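PDB 6NKI: NRPS from Penicillium fellutanum, which binds NADPH through a Rossmann-type domain of the male sterility protein family and forms part of a nonribosomal peptide synthetase. Local coordinates for residues 40-43 against 49-52; 51-56 against 96-101; 58-63 against 79-84; 148-153 against 161-166. All coordinates share one frame; numbering follows the deposited sequence.

From the N terminus, interaction 1 comes first: it closes the short turn between helix 32-43 and strand 47-54. Interaction 2 opens on the same strand, sharing Y51 and V52, and closes a much longer loop at 96-101. Interaction 3 lies wholly within that loop, joining the start of helix 59-72 to the approach to strand 84-88; it also meets interaction 1, where V50 N lies 2.8 Å from L83 O, a probable hydrogen bond from the strand to the residue just ahead of strand 84-88. Interaction 4 follows later in the chain and closes another helix-to-strand turn further across the same parallel sheet. Together they fasten helices and loops to both faces of the Rossmann sheet.

Interaction 1: residues 40-43 against 49-52; sequences QLLV and IVYV
L41 and L42, at the end of helix 32-43, both rest on V50 of the strand that follows, and every contact here is between apolar groups. The receiving atom is one methyl, V50 CG2. L42 CD1 comes to 4.0 Å from V50 CG2, and L41 CB lies 4.2 Å from the same V50 CG2. L42 does not point straight at the strand from its CA; with CG beside its backbone N (chi1 -83°) the CD1 branch swings across, and its side chain meets that of V50 at about a right angle. Valine suits the strand because its branched CB presents a methyl close to the backbone, while the length of L42 carries CD1 to it; L41 comes close enough with CB alone. Polar bonds across the contact are absent, as expected of a helix packed on a sheet, whose backbone hydrogen bonds run to other strands: V50 pairs with Q85, and Y51 with L24 and L26. The unit is the first beta-alpha-beta crossover of the Rossmann fold, helix 32-43 linking strands 22-27 and 47-54. L41 also touches L24 and, on helix 276-288, I284, while L42 lies against Y80; on the far face Y51 stacks with W87.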
loop_
_atom_site.group_PDB
_atom_site.type_symbol
_atom_site.label_atom_id
_atom_site.label_comp_id
_atom_site.label_asym_id
_atom_site.label_seq_id
_atom_site.Cartn_x
_atom_site.Cartn_y
_atom_site.Cartn_z
ATOM N N GLN A 40 0.047 10.872 11.967
ATOM C CA GLN A 40 -0.594 11.302 10.734
ATOM C C GLN A 40 -1.597 12.424 10.963
ATOM O O GLN A 40 -1.837 13.221 10.052
ATOM C CB GLN A 40 -1.241 10.115 10.027
ATOM C CG GLN A 40 -0.251 9.094 9.517
ATOM C CD GLN A 40 -0.930 7.923 8.847
ATOM O OE1 GLN A 40 -2.146 7.914 8.676
ATOM N NE2 GLN A 40 -0.152 6.900 8.517
ATOM N N LEU A 41 -2.208 12.513 12.146
ATOM C CA LEU A 41 -3.021 13.697 12.445
ATOM C C LEU A 41 -2.170 14.960 12.416
ATOM O O LEU A 41 -2.442 15.885 11.653
ATOM C CB LEU A 41 -3.710 13.555 13.803
ATOM C CG LEU A 41 -4.787 12.488 13.827
ATOM C CD1 LEU A 41 -5.214 12.243 15.247
ATOM C CD2 LEU A 41 -5.961 12.903 12.962
ATOM N N LEU A 42 -1.092 14.975 13.197
ATOM C CA LEU A 42 -0.196 16.123 13.267
ATOM C C LEU A 42 0.307 16.578 11.889
ATOM O O LEU A 42 0.660 17.752 11.729
ATOM C CB LEU A 42 0.980 15.782 14.189
ATOM C CG LEU A 42 0.796 15.939 15.707
ATOM C CD1 LEU A 42 -0.248 15.019 16.263
ATOM C CD2 LEU A 42 2.086 15.655 16.427
ATOM N N VAL A 43 0.349 15.700 10.881
ATOM C CA VAL A 43 0.829 16.210 9.595
ATOM C C VAL A 43 -0.314 16.791 8.760
ATOM O O VAL A 43 -0.087 17.709 7.962
ATOM C CB VAL A 43 1.633 15.150 8.803
ATOM C CG1 VAL A 43 2.833 14.661 9.625
ATOM C CG2 VAL A 43 0.755 13.976 8.294
ATOM N N ILE A 49 -5.150 20.976 16.941
ATOM C CA ILE A 49 -4.590 20.566 18.227
ATOM C C ILE A 49 -4.987 19.099 18.375
ATOM O O ILE A 49 -6.008 18.673 17.820
ATOM C CB ILE A 49 -5.120 21.442 19.398
ATOM C CG1 ILE A 49 -4.096 21.603 20.534
ATOM C CG2 ILE A 49 -6.346 20.825 20.039
ATOM C CD1 ILE A 49 -2.974 22.604 20.265
ATOM N N VAL A 50 -4.209 18.300 19.101
ATOM C CA VAL A 50 -4.660 16.955 19.442
ATOM C C VAL A 50 -4.557 16.771 20.949
ATOM O O VAL A 50 -3.535 17.115 21.556
ATOM C CB VAL A 50 -3.870 15.851 18.702
ATOM C CG1 VAL A 50 -4.371 14.455 19.103
ATOM C CG2 VAL A 50 -3.961 16.039 17.197
ATOM N N TYR A 51 -5.623 16.239 21.549
ATOM C CA TYR A 51 -5.622 15.873 22.960
ATOM C C TYR A 51 -5.415 14.371 23.055
ATOM O O TYR A 51 -6.145 13.606 22.417
ATOM C CB TYR A 51 -6.940 16.232 23.666
ATOM C CG TYR A 51 -7.446 17.639 23.491
ATOM C CD1 TYR A 51 -6.749 18.720 24.005
ATOM C CD2 TYR A 51 -8.682 17.880 22.883
ATOM C CE1 TYR A 51 -7.247 20.034 23.874
ATOM C CE2 TYR A 51 -9.179 19.188 22.740
ATOM C CZ TYR A 51 -8.455 20.256 23.245
ATOM O OH TYR A 51 -8.920 21.538 23.110
ATOM N N VAL A 52 -4.450 13.945 23.865
ATOM C CA VAL A 52 -4.135 12.523 23.989
ATOM C C VAL A 52 -4.261 12.071 25.453
ATOM O O VAL A 52 -3.646 12.650 26.361
ATOM C CB VAL A 52 -2.754 12.191 23.402
ATOM C CG1 VAL A 52 -2.764 12.475 21.924
ATOM C CG2 VAL A 52 -1.667 13.008 24.050
#

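Interaction 2: residues 51-56 against 96-101; sequences YVLARA and LGLADE. With NDP (NADPH dihydro-nicotinamide-adenine-dinucleotide phosphate), chain B.
L53, near the carboxyl end of strand 47-54, packs on L96 and L98 beside the dinucleotide site of the Rossmann fold, and two residues further on R55 reaches the bound NADPH. The contact between the two protein segments is modest and has no hydrogen bond. L53 carries it with one branch: its CG stands opposite the backbone N (chi1 -163°), and L53 CD1 ends 4.1 Å from L96 O and 4.4 Å from L98 CD2. The carbonyl therefore meets a methyl by van der Waals contact alone. The apolar side chains of L53 and L98 suit this largely buried seam, whereas L96 takes part mainly through its carbonyl.

R55 serves the ligand. Its side chain is fully extended, which sends the guanidinium to the phosphate on the adenosine ribose. R55 NH2 donates a hydrogen bond of 2.7 Å to NDP O2X, nearly straight at 163°, and the oxygen sits at the edge of the guanidinium, in its plane. NDP N7A of the adenine lies over one guanidinium face, 4.1 Å from R55 NH2. Arginine fits the place because its charge would favour a phosphate, the group that distinguishes NADPH from NADH; T30, D90 and N244 hydrogen-bond the ligand too.

Strand 47-54 runs between strands 22-27 and 84-88 in the parallel sheet. L53 also touches T27 and L91, L98 leans on W87 of strand 84-88, and on the other face V52 meets I66 of helix 59-72.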
loop_
_atom_site.group_PDB
_atom_site.type_symbol
_atom_site.label_atom_id
_atom_site.label_comp_id
_atom_site.label_asym_id
_atom_site.label_seq_id
_atom_site.Cartn_x
_atom_site.Cartn_y
_atom_site.Cartn_z
ATOM N N TYR A 51 -5.623 16.239 21.549
ATOM C CA TYR A 51 -5.622 15.873 22.960
ATOM C C TYR A 51 -5.415 14.371 23.055
ATOM O O TYR A 51 -6.145 13.606 22.417
ATOM C CB TYR A 51 -6.940 16.232 23.666
ATOM C CG TYR A 51 -7.446 17.639 23.491
ATOM C CD1 TYR A 51 -6.749 18.720 24.005
ATOM C CD2 TYR A 51 -8.682 17.880 22.883
ATOM C CE1 TYR A 51 -7.247 20.034 23.874
ATOM C CE2 TYR A 51 -9.179 19.188 22.740
ATOM C CZ TYR A 51 -8.455 20.256 23.245
ATOM O OH TYR A 51 -8.920 21.538 23.110
ATOM N N VAL A 52 -4.450 13.945 23.865
ATOM C CA VAL A 52 -4.135 12.523 23.989
ATOM C C VAL A 52 -4.261 12.071 25.453
ATOM O O VAL A 52 -3.646 12.650 26.361
ATOM C CB VAL A 52 -2.754 12.191 23.402
ATOM C CG1 VAL A 52 -2.764 12.475 21.924
ATOM C CG2 VAL A 52 -1.667 13.008 24.050
ATOM N N LEU A 53 -5.086 11.045 25.658
ATOM C CA LEU A 53 -5.141 10.325 26.911
ATOM C C LEU A 53 -3.762 9.793 27.248
ATOM O O LEU A 53 -3.089 9.192 26.406
ATOM C CB LEU A 53 -6.142 9.171 26.806
ATOM C CG LEU A 53 -6.593 8.614 28.174
ATOM C CD1 LEU A 53 -7.292 9.713 29.003
ATOM C CD2 LEU A 53 -7.507 7.385 28.101
ATOM N N ALA A 54 -3.328 10.018 28.477
ATOM C CA ALA A 54 -2.068 9.479 28.965
ATOM C C ALA A 54 -2.334 8.699 30.241
ATOM O O ALA A 54 -2.825 9.262 31.227
ATOM C CB ALA A 54 -1.045 10.580 29.220
ATOM N N ARG A 55 -2.020 7.403 30.205
ATOM C CA ARG A 55 -2.182 6.546 31.373
ATOM C C ARG A 55 -1.499 7.148 32.592
ATOM O O ARG A 55 -2.055 7.131 33.696
ATOM C CB ARG A 55 -1.622 5.154 31.057
ATOM C CG ARG A 55 -1.828 4.098 32.131
ATOM C CD ARG A 55 -1.358 2.724 31.648
ATOM N NE ARG A 55 -1.445 1.704 32.692
ATOM C CZ ARG A 55 -1.126 0.424 32.519
ATOM N NH1 ARG A 55 -1.230 -0.433 33.529
ATOM N NH2 ARG A 55 -0.709 -0.001 31.334
ATOM N N ALA A 56 -0.316 7.726 32.400
ATOM C CA ALA A 56 0.454 8.247 33.522
ATOM C C ALA A 56 -0.228 9.485 34.104
ATOM O O ALA A 56 -0.791 10.292 33.361
ATOM C CB ALA A 56 1.886 8.583 33.098
ATOM N N LEU A 96 -13.197 8.367 32.038
ATOM C CA LEU A 96 -11.879 7.917 31.493
ATOM C C LEU A 96 -10.725 8.315 32.421
ATOM O O LEU A 96 -9.568 8.192 31.989
ATOM C CB LEU A 96 -11.653 8.437 30.069
ATOM C CG LEU A 96 -12.802 8.222 29.089
ATOM C CD1 LEU A 96 -12.681 9.163 27.909
ATOM C CD2 LEU A 96 -12.850 6.784 28.608
ATOM N N GLY A 97 -11.021 8.678 33.672
ATOM C CA GLY A 97 -10.000 9.150 34.621
ATOM C C GLY A 97 -9.738 10.632 34.438
ATOM O O GLY A 97 -8.785 11.134 35.037
ATOM N N LEU A 98 -10.560 11.305 33.634
ATOM C CA LEU A 98 -10.362 12.748 33.344
ATOM C C LEU A 98 -10.963 13.652 34.418
ATOM O O LEU A 98 -11.831 13.205 35.177
ATOM C CB LEU A 98 -10.954 13.089 31.974
ATOM C CG LEU A 98 -10.120 12.653 30.774
ATOM C CD1 LEU A 98 -10.929 12.769 29.496
ATOM C CD2 LEU A 98 -8.852 13.479 30.680
ATOM N N ALA A 99 -10.469 14.888 34.457
ATOM C CA ALA A 99 -10.971 15.945 35.355
ATOM C C ALA A 99 -12.248 16.529 34.743
ATOM O O ALA A 99 -12.467 16.345 33.533
ATOM C CB ALA A 99 -9.916 17.004 35.529
ATOM N N ASP A 100 -13.051 17.241 35.536
ATOM C CA ASP A 100 -14.311 17.835 35.016
ATOM C C ASP A 100 -13.979 18.844 33.915
ATOM O O ASP A 100 -14.655 18.831 32.878
ATOM C CB ASP A 100 -15.107 18.540 36.116
ATOM C CG ASP A 100 -16.245 19.371 35.549
ATOM O OD1 ASP A 100 -17.252 18.771 35.137
ATOM O OD2 ASP A 100 -16.102 20.606 35.496
ATOM N N GLU A 101 -12.917 19.623 34.113
ATOM C CA GLU A 101 -12.462 20.664 33.161
ATOM C C GLU A 101 -12.133 20.018 31.808
ATOM O O GLU A 101 -12.507 20.590 30.776
ATOM C CB GLU A 101 -11.221 21.302 33.780
ATOM C CG GLU A 101 -10.555 22.354 32.926
ATOM C CD GLU A 101 -9.208 22.773 33.488
ATOM O OE1 GLU A 101 -8.603 21.967 34.222
ATOM O OE2 GLU A 101 -8.770 23.901 33.197
HETATM P PA NDP B . -0.382 -1.864 24.311
HETATM O O1A NDP B . -1.138 -3.103 24.696
HETATM O O2A NDP B . 0.522 -1.209 25.322
HETATM O O5B NDP B . -1.354 -0.693 23.585
HETATM C C5B NDP B . -2.518 -0.570 24.325
HETATM C C4B NDP B . -2.804 0.913 24.572
HETATM O O4B NDP B . -3.853 1.002 25.574
HETATM C C3B NDP B . -1.554 1.628 25.060
HETATM O O3B NDP B . -1.552 2.917 24.545
HETATM C C2B NDP B . -1.745 1.739 26.616
HETATM O O2B NDP B . -1.188 2.844 27.182
HETATM C C1B NDP B . -3.349 1.803 26.663
HETATM N N9A NDP B . -3.909 1.286 27.963
HETATM C C8A NDP B . -3.851 -0.020 28.502
HETATM N N7A NDP B . -4.469 -0.131 29.707
HETATM C C5A NDP B . -4.949 1.173 29.960
HETATM C C6A NDP B . -5.673 1.729 31.038
HETATM N N6A NDP B . -6.045 0.958 32.119
HETATM N N1A NDP B . -6.025 3.050 31.053
HETATM C C2A NDP B . -5.623 3.770 29.959
HETATM N N3A NDP B . -4.950 3.398 28.870
HETATM C C4A NDP B . -4.610 2.062 28.888
HETATM O O3 NDP B . 0.620 -2.340 23.049
HETATM P PN NDP B . -0.131 -3.379 22.063
HETATM O O1N NDP B . 0.687 -3.581 20.847
HETATM O O2N NDP B . -0.689 -4.562 22.827
HETATM O O5D NDP B . -1.681 -2.665 21.351
HETATM C C5D NDP B . -1.483 -1.444 20.632
HETATM C C4D NDP B . -2.401 -1.353 19.317
HETATM O O4D NDP B . -2.030 -2.357 18.361
HETATM C C3D NDP B . -3.910 -1.582 19.627
HETATM O O3D NDP B . -4.639 -0.433 19.240
HETATM C C2D NDP B . -4.366 -2.813 18.793
HETATM O O2D NDP B . -5.519 -2.567 18.009
HETATM C C1D NDP B . -3.223 -3.020 17.835
HETATM N N1N NDP B . -2.777 -4.483 17.655
HETATM C C2N NDP B . -1.467 -4.630 17.313
HETATM C C3N NDP B . -0.888 -5.828 17.150
HETATM C C7N NDP B . 0.479 -5.683 16.710
HETATM O O7N NDP B . 1.290 -4.859 17.123
HETATM N N7N NDP B . 0.801 -6.467 15.649
HETATM C C4N NDP B . -1.628 -7.158 17.365
HETATM C C5N NDP B . -3.097 -6.928 17.585
HETATM C C6N NDP B . -3.620 -5.673 17.719
HETATM P P2B NDP B . 0.424 2.520 28.080
HETATM O O1X NDP B . 0.803 3.931 28.407
HETATM O O2X NDP B . 0.002 1.621 29.247
HETATM O O3X NDP B . 1.139 1.864 26.940
#

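Interaction 3: residues 58-63 against 79-84; sequences CPRKGL and DYRRLI
R81 meets R60 and L63 at the outer edge of the domain, and its side chain can be followed outward. CB points toward helix 59-72, and CG lies beside the backbone N; from there the chain is extended as far as NE, where chi4 (98°) turns the guanidinium across the stem. R81 CD passes 4.6 Å from L63 CD2, and R81 NE lies 4.3 Å from that same L63 CD2, which approaches the edge of the R81 guanidinium near its plane. At the tip a second arginine appears: R81 NE is 4.0 Å from R60 NH2, and R81 NH2 is likewise 4.0 Å from R60 NH2. R60 gets there by a bend at chi2 (78°), its side chain crossing that of R81 at about a right angle, with the two guanidinium planes only 14° apart.

Two like charges so close would be expected to repel each other mildly; the site is partly exposed, so solvent probably eases the cost. L63 CD2 also touches one face of the R60 guanidinium, offset toward its rim, so the one methyl lies against both arginines. The other branch of L63 turns inward, and L63 CD1 lies 4.3 Å from I84 CG2. Arginines suit this partly exposed edge, where their charged ends can stay near water while L63 lies beside them; leucine and isoleucine suit the inner side, L63 also touching V86 and I84 touching L38.

Such packing of a helix on the lead-in to the next strand belongs to the beta-alpha-beta crossover, here strand 47-54, helix 59-72 and strand 84-88, of the Rossmann fold.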
loop_
_atom_site.group_PDB
_atom_site.type_symbol
_atom_site.label_atom_id
_atom_site.label_comp_id
_atom_site.label_asym_id
_atom_site.label_seq_id
_atom_site.Cartn_x
_atom_site.Cartn_y
_atom_site.Cartn_z
ATOM N N CYS A 58 0.923 12.219 36.112
ATOM C CA CYS A 58 1.614 13.478 35.847
ATOM C C CYS A 58 1.494 13.839 34.363
ATOM O O CYS A 58 1.670 12.968 33.502
ATOM C CB CYS A 58 3.079 13.347 36.263
ATOM S SG CYS A 58 4.110 14.795 35.979
ATOM N N PRO A 59 1.173 15.095 34.023
ATOM C CA PRO A 59 0.942 15.420 32.601
ATOM C C PRO A 59 2.202 15.384 31.750
ATOM O O PRO A 59 2.132 14.983 30.580
ATOM C CB PRO A 59 0.335 16.833 32.659
ATOM C CG PRO A 59 -0.199 16.966 34.047
ATOM C CD PRO A 59 0.747 16.187 34.912
ATOM N N ARG A 60 3.354 15.799 32.295
ATOM C CA ARG A 60 4.594 15.723 31.523
ATOM C C ARG A 60 5.071 14.282 31.389
ATOM O O ARG A 60 5.631 13.902 30.353
ATOM C CB ARG A 60 5.693 16.576 32.162
ATOM C CG ARG A 60 7.023 16.565 31.381
ATOM C CD ARG A 60 7.029 17.455 30.133
ATOM N NE ARG A 60 8.282 17.318 29.385
ATOM C CZ ARG A 60 8.581 17.977 28.265
ATOM N NH1 ARG A 60 7.741 18.874 27.770
ATOM N NH2 ARG A 60 9.742 17.765 27.659
ATOM N N LYS A 61 4.881 13.467 32.433
ATOM C CA LYS A 61 5.157 12.037 32.306
ATOM C C LYS A 61 4.382 11.443 31.140
ATOM O O LYS A 61 4.918 10.641 30.364
ATOM C CB LYS A 61 4.816 11.286 33.602
ATOM C CG LYS A 61 5.791 11.515 34.761
ATOM C CD LYS A 61 5.428 10.679 35.986
ATOM C CE LYS A 61 6.381 10.951 37.140
ATOM N NZ LYS A 61 5.986 10.203 38.369
ATOM N N GLY A 62 3.122 11.848 30.988
ATOM C CA GLY A 62 2.356 11.418 29.833
ATOM C C GLY A 62 2.997 11.838 28.522
ATOM O O GLY A 62 3.110 11.037 27.592
ATOM N N LEU A 63 3.401 13.110 28.419
ATOM C CA LEU A 63 4.093 13.558 27.215
ATOM C C LEU A 63 5.353 12.751 26.980
ATOM O O LEU A 63 5.596 12.280 25.867
ATOM C CB LEU A 63 4.443 15.039 27.299
ATOM C CG LEU A 63 5.298 15.433 26.090
ATOM C CD1 LEU A 63 4.519 15.302 24.785
ATOM C CD2 LEU A 63 5.911 16.815 26.249
ATOM N N ASP A 79 9.277 19.868 16.971
ATOM C CA ASP A 79 8.309 20.818 16.433
ATOM C C ASP A 79 6.874 20.427 16.750
ATOM O O ASP A 79 5.990 21.292 16.748
ATOM C CB ASP A 79 8.510 20.939 14.916
ATOM C CG ASP A 79 7.487 21.842 14.260
ATOM O OD1 ASP A 79 7.505 23.062 14.538
ATOM O OD2 ASP A 79 6.676 21.335 13.451
ATOM N N TYR A 80 6.631 19.150 17.017
ATOM C CA TYR A 80 5.282 18.654 17.194
ATOM C C TYR A 80 4.753 18.853 18.603
ATOM O O TYR A 80 3.582 18.547 18.846
ATOM C CB TYR A 80 5.204 17.166 16.836
ATOM C CG TYR A 80 5.282 16.845 15.355
ATOM C CD1 TYR A 80 4.271 17.245 14.490
ATOM C CD2 TYR A 80 6.304 16.055 14.838
ATOM C CE1 TYR A 80 4.308 16.938 13.141
ATOM C CE2 TYR A 80 6.343 15.726 13.487
ATOM C CZ TYR A 80 5.340 16.175 12.650
ATOM O OH TYR A 80 5.340 15.866 11.315
ATOM N N ARG A 81 5.577 19.324 19.540
ATOM C CA ARG A 81 5.047 19.629 20.860
ATOM C C ARG A 81 3.939 20.673 20.785
ATOM O O ARG A 81 2.962 20.591 21.536
ATOM C CB ARG A 81 6.158 20.107 21.798
ATOM C CG ARG A 81 7.145 19.034 22.232
ATOM C CD ARG A 81 8.095 19.557 23.328
ATOM N NE ARG A 81 9.012 18.522 23.819
ATOM C CZ ARG A 81 10.266 18.365 23.400
ATOM N NH1 ARG A 81 10.777 19.195 22.500
ATOM N NH2 ARG A 81 11.016 17.390 23.898
ATOM N N ARG A 82 4.054 21.645 19.868
ATOM C CA ARG A 82 3.154 22.799 19.897
ATOM C C ARG A 82 1.732 22.470 19.455
ATOM O O ARG A 82 0.863 23.346 19.528
ATOM C CB ARG A 82 3.693 23.930 19.022
ATOM C CG ARG A 82 3.612 23.646 17.532
ATOM C CD ARG A 82 4.136 24.828 16.761
ATOM N NE ARG A 82 5.578 24.952 16.895
ATOM C CZ ARG A 82 6.244 26.079 16.692
ATOM N NH1 ARG A 82 5.589 27.189 16.398
ATOM N NH2 ARG A 82 7.558 26.111 16.826
ATOM N N LEU A 83 1.479 21.244 18.995
ATOM C CA LEU A 83 0.158 20.805 18.560
ATOM C C LEU A 83 -0.499 19.835 19.530
ATOM O O LEU A 83 -1.638 19.408 19.300
ATOM C CB LEU A 83 0.243 20.144 17.174
ATOM C CG LEU A 83 -0.006 20.948 15.903
ATOM C CD1 LEU A 83 -1.450 21.343 15.894
ATOM C CD2 LEU A 83 0.883 22.176 15.796
ATOM N N ILE A 84 0.176 19.480 20.607
ATOM C CA ILE A 84 -0.224 18.358 21.438
ATOM C C ILE A 84 -0.560 18.855 22.841
ATOM O O ILE A 84 0.145 19.702 23.404
ATOM C CB ILE A 84 0.893 17.293 21.440
ATOM C CG1 ILE A 84 0.420 15.979 22.039
ATOM C CG2 ILE A 84 2.126 17.787 22.164
ATOM C CD1 ILE A 84 1.365 14.848 21.680
#

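Interaction 4: residues 148-153 against 161-166; sequences FDILQC and IALTYI
I150 and L151 of helix 136-156 pack on L163 of strand 162-166 in a beta-alpha-beta crossover of the Rossmann fold, the helix connecting strand 122-125 to its parallel neighbour. L163 is the hub. A chi1 near 180° (177°) turns L163 CG away from its backbone N and directs both methyls at the helix. L163 CD1 has its nearest partner in I150 CG2, at 3.5 Å, and L163 CD2 in L151 CD2, at 3.9 Å. L163 CD2 is also 4.1 Å from I150 CG2. Both helix side chains cross L163 at about a right angle.

I150 points directly at the strand, and its branched CB offers CG2 close to the backbone. L151 leaves its CA facing away; the length of the side chain brings CD2 back to the contact. One turn after I150, C153 contributes its main chain: I161 CD1 is 4.2 Å from C153 O, an apolar methyl against a carbonyl oxygen. Bulky aliphatic residues suit such a buried interface, where no hydrogen bond crosses between the segments.

The strand itself is held by its neighbours, L163 pairing through its backbone with S225 and T227, and T164 with I123. L163 also touches I123 and I214, while L151 meets L213 and F217, so helix 202-220 lies alongside; on the other face of the sheet A162 and T164 face helix 276-288.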
loop_
_atom_site.group_PDB
_atom_site.type_symbol
_atom_site.label_atom_id
_atom_site.label_comp_id
_atom_site.label_asym_id
_atom_site.label_seq_id
_atom_site.Cartn_x
_atom_site.Cartn_y
_atom_site.Cartn_z
ATOM N N PHE A 148 -18.979 3.929 26.606
ATOM C CA PHE A 148 -20.224 4.486 27.125
ATOM C C PHE A 148 -20.049 5.949 27.504
ATOM O O PHE A 148 -20.873 6.801 27.151
ATOM C CB PHE A 148 -20.680 3.662 28.330
ATOM C CG PHE A 148 -21.992 4.114 28.930
ATOM C CD1 PHE A 148 -23.202 3.770 28.339
ATOM C CD2 PHE A 148 -22.011 4.877 30.091
ATOM C CE1 PHE A 148 -24.393 4.181 28.885
ATOM C CE2 PHE A 148 -23.202 5.288 30.643
ATOM C CZ PHE A 148 -24.394 4.943 30.039
ATOM N N ASP A 149 -18.978 6.256 28.238
ATOM C CA ASP A 149 -18.689 7.645 28.574
ATOM C C ASP A 149 -18.611 8.508 27.315
ATOM O O ASP A 149 -19.062 9.660 27.318
ATOM C CB ASP A 149 -17.381 7.722 29.369
ATOM C CG ASP A 149 -17.484 7.084 30.754
ATOM O OD1 ASP A 149 -18.576 7.139 31.363
ATOM O OD2 ASP A 149 -16.468 6.514 31.221
ATOM N N ILE A 150 -18.070 7.937 26.218
ATOM C CA ILE A 150 -17.782 8.678 24.984
ATOM C C ILE A 150 -19.063 9.077 24.245
ATOM O O ILE A 150 -19.164 10.200 23.732
ATOM C CB ILE A 150 -16.812 7.869 24.080
ATOM C CG1 ILE A 150 -15.351 8.127 24.444
ATOM C CG2 ILE A 150 -17.014 8.133 22.590
ATOM C CD1 ILE A 150 -14.449 7.153 23.838
ATOM N N LEU A 151 -20.044 8.176 24.150
ATOM C CA LEU A 151 -21.310 8.578 23.537
ATOM C C LEU A 151 -22.031 9.627 24.379
ATOM O O LEU A 151 -22.673 10.532 23.833
ATOM C CB LEU A 151 -22.220 7.375 23.312
ATOM C CG LEU A 151 -21.709 6.319 22.346
ATOM C CD1 LEU A 151 -22.842 5.329 22.162
ATOM C CD2 LEU A 151 -21.238 6.946 21.023
ATOM N N GLN A 152 -21.958 9.513 25.707
ATOM C CA GLN A 152 -22.416 10.607 26.554
ATOM C C GLN A 152 -21.797 11.917 26.114
ATOM O O GLN A 152 -22.457 12.961 26.105
ATOM C CB GLN A 152 -22.050 10.360 28.015
ATOM C CG GLN A 152 -22.849 9.310 28.757
ATOM C CD GLN A 152 -22.326 9.126 30.164
ATOM O OE1 GLN A 152 -21.279 9.669 30.528
ATOM N NE2 GLN A 152 -23.062 8.378 30.971
ATOM N N CYS A 153 -20.533 11.870 25.730
ATOM C CA CYS A 153 -19.790 13.095 25.494
ATOM C C CYS A 153 -20.215 13.743 24.177
ATOM O O CYS A 153 -20.409 14.966 24.113
ATOM C CB CYS A 153 -18.295 12.770 25.516
ATOM S SG CYS A 153 -17.178 14.148 25.817
ATOM N N ILE A 161 -19.620 15.709 16.941
ATOM C CA ILE A 161 -18.259 15.200 17.102
ATOM C C ILE A 161 -18.169 13.853 16.401
ATOM O O ILE A 161 -18.872 12.908 16.779
ATOM C CB ILE A 161 -17.852 15.022 18.578
ATOM C CG1 ILE A 161 -18.064 16.311 19.392
ATOM C CG2 ILE A 161 -16.396 14.502 18.657
ATOM C CD1 ILE A 161 -17.900 16.099 20.878
ATOM N N ALA A 162 -17.278 13.746 15.420
ATOM C CA ALA A 162 -17.054 12.460 14.766
ATOM C C ALA A 162 -16.395 11.460 15.720
ATOM O O ALA A 162 -15.408 11.778 16.398
ATOM C CB ALA A 162 -16.198 12.640 13.512
ATOM N N LEU A 163 -16.962 10.254 15.784
ATOM C CA LEU A 163 -16.384 9.133 16.518
ATOM C C LEU A 163 -15.908 8.041 15.557
ATOM O O LEU A 163 -16.586 7.717 14.576
ATOM C CB LEU A 163 -17.396 8.532 17.506
ATOM C CG LEU A 163 -16.883 7.300 18.281
ATOM C CD1 LEU A 163 -15.793 7.612 19.307
ATOM C CD2 LEU A 163 -18.006 6.540 18.910
ATOM N N THR A 164 -14.745 7.466 15.843
ATOM C CA THR A 164 -14.253 6.293 15.112
ATOM C C THR A 164 -13.685 5.331 16.132
ATOM O O THR A 164 -12.806 5.709 16.914
ATOM C CB THR A 164 -13.178 6.631 14.051
ATOM O OG1 THR A 164 -13.703 7.515 13.062
ATOM C CG2 THR A 164 -12.709 5.384 13.355
ATOM N N TYR A 165 -14.186 4.106 16.132
ATOM C CA TYR A 165 -13.798 3.124 17.128
ATOM C C TYR A 165 -13.060 1.982 16.466
ATOM O O TYR A 165 -13.521 1.421 15.467
ATOM C CB TYR A 165 -15.005 2.566 17.904
ATOM C CG TYR A 165 -14.644 1.503 18.939
ATOM C CD1 TYR A 165 -13.861 1.818 20.044
ATOM C CD2 TYR A 165 -15.126 0.202 18.841
ATOM C CE1 TYR A 165 -13.528 0.850 21.012
ATOM C CE2 TYR A 165 -14.804 -0.774 19.819
ATOM C CZ TYR A 165 -14.004 -0.432 20.902
ATOM O OH TYR A 165 -13.657 -1.359 21.865
ATOM N N ILE A 166 -11.940 1.611 17.089
ATOM C CA ILE A 166 -11.077 0.501 16.606
ATOM C C ILE A 166 -11.483 -0.770 17.345
ATOM O O ILE A 166 -11.232 -0.855 18.544
ATOM C CB ILE A 166 -9.607 0.827 16.904
ATOM C CG1 ILE A 166 -9.226 2.238 16.462
ATOM C CG2 ILE A 166 -8.698 -0.222 16.301
ATOM C CD1 ILE A 166 -7.999 2.765 17.161
#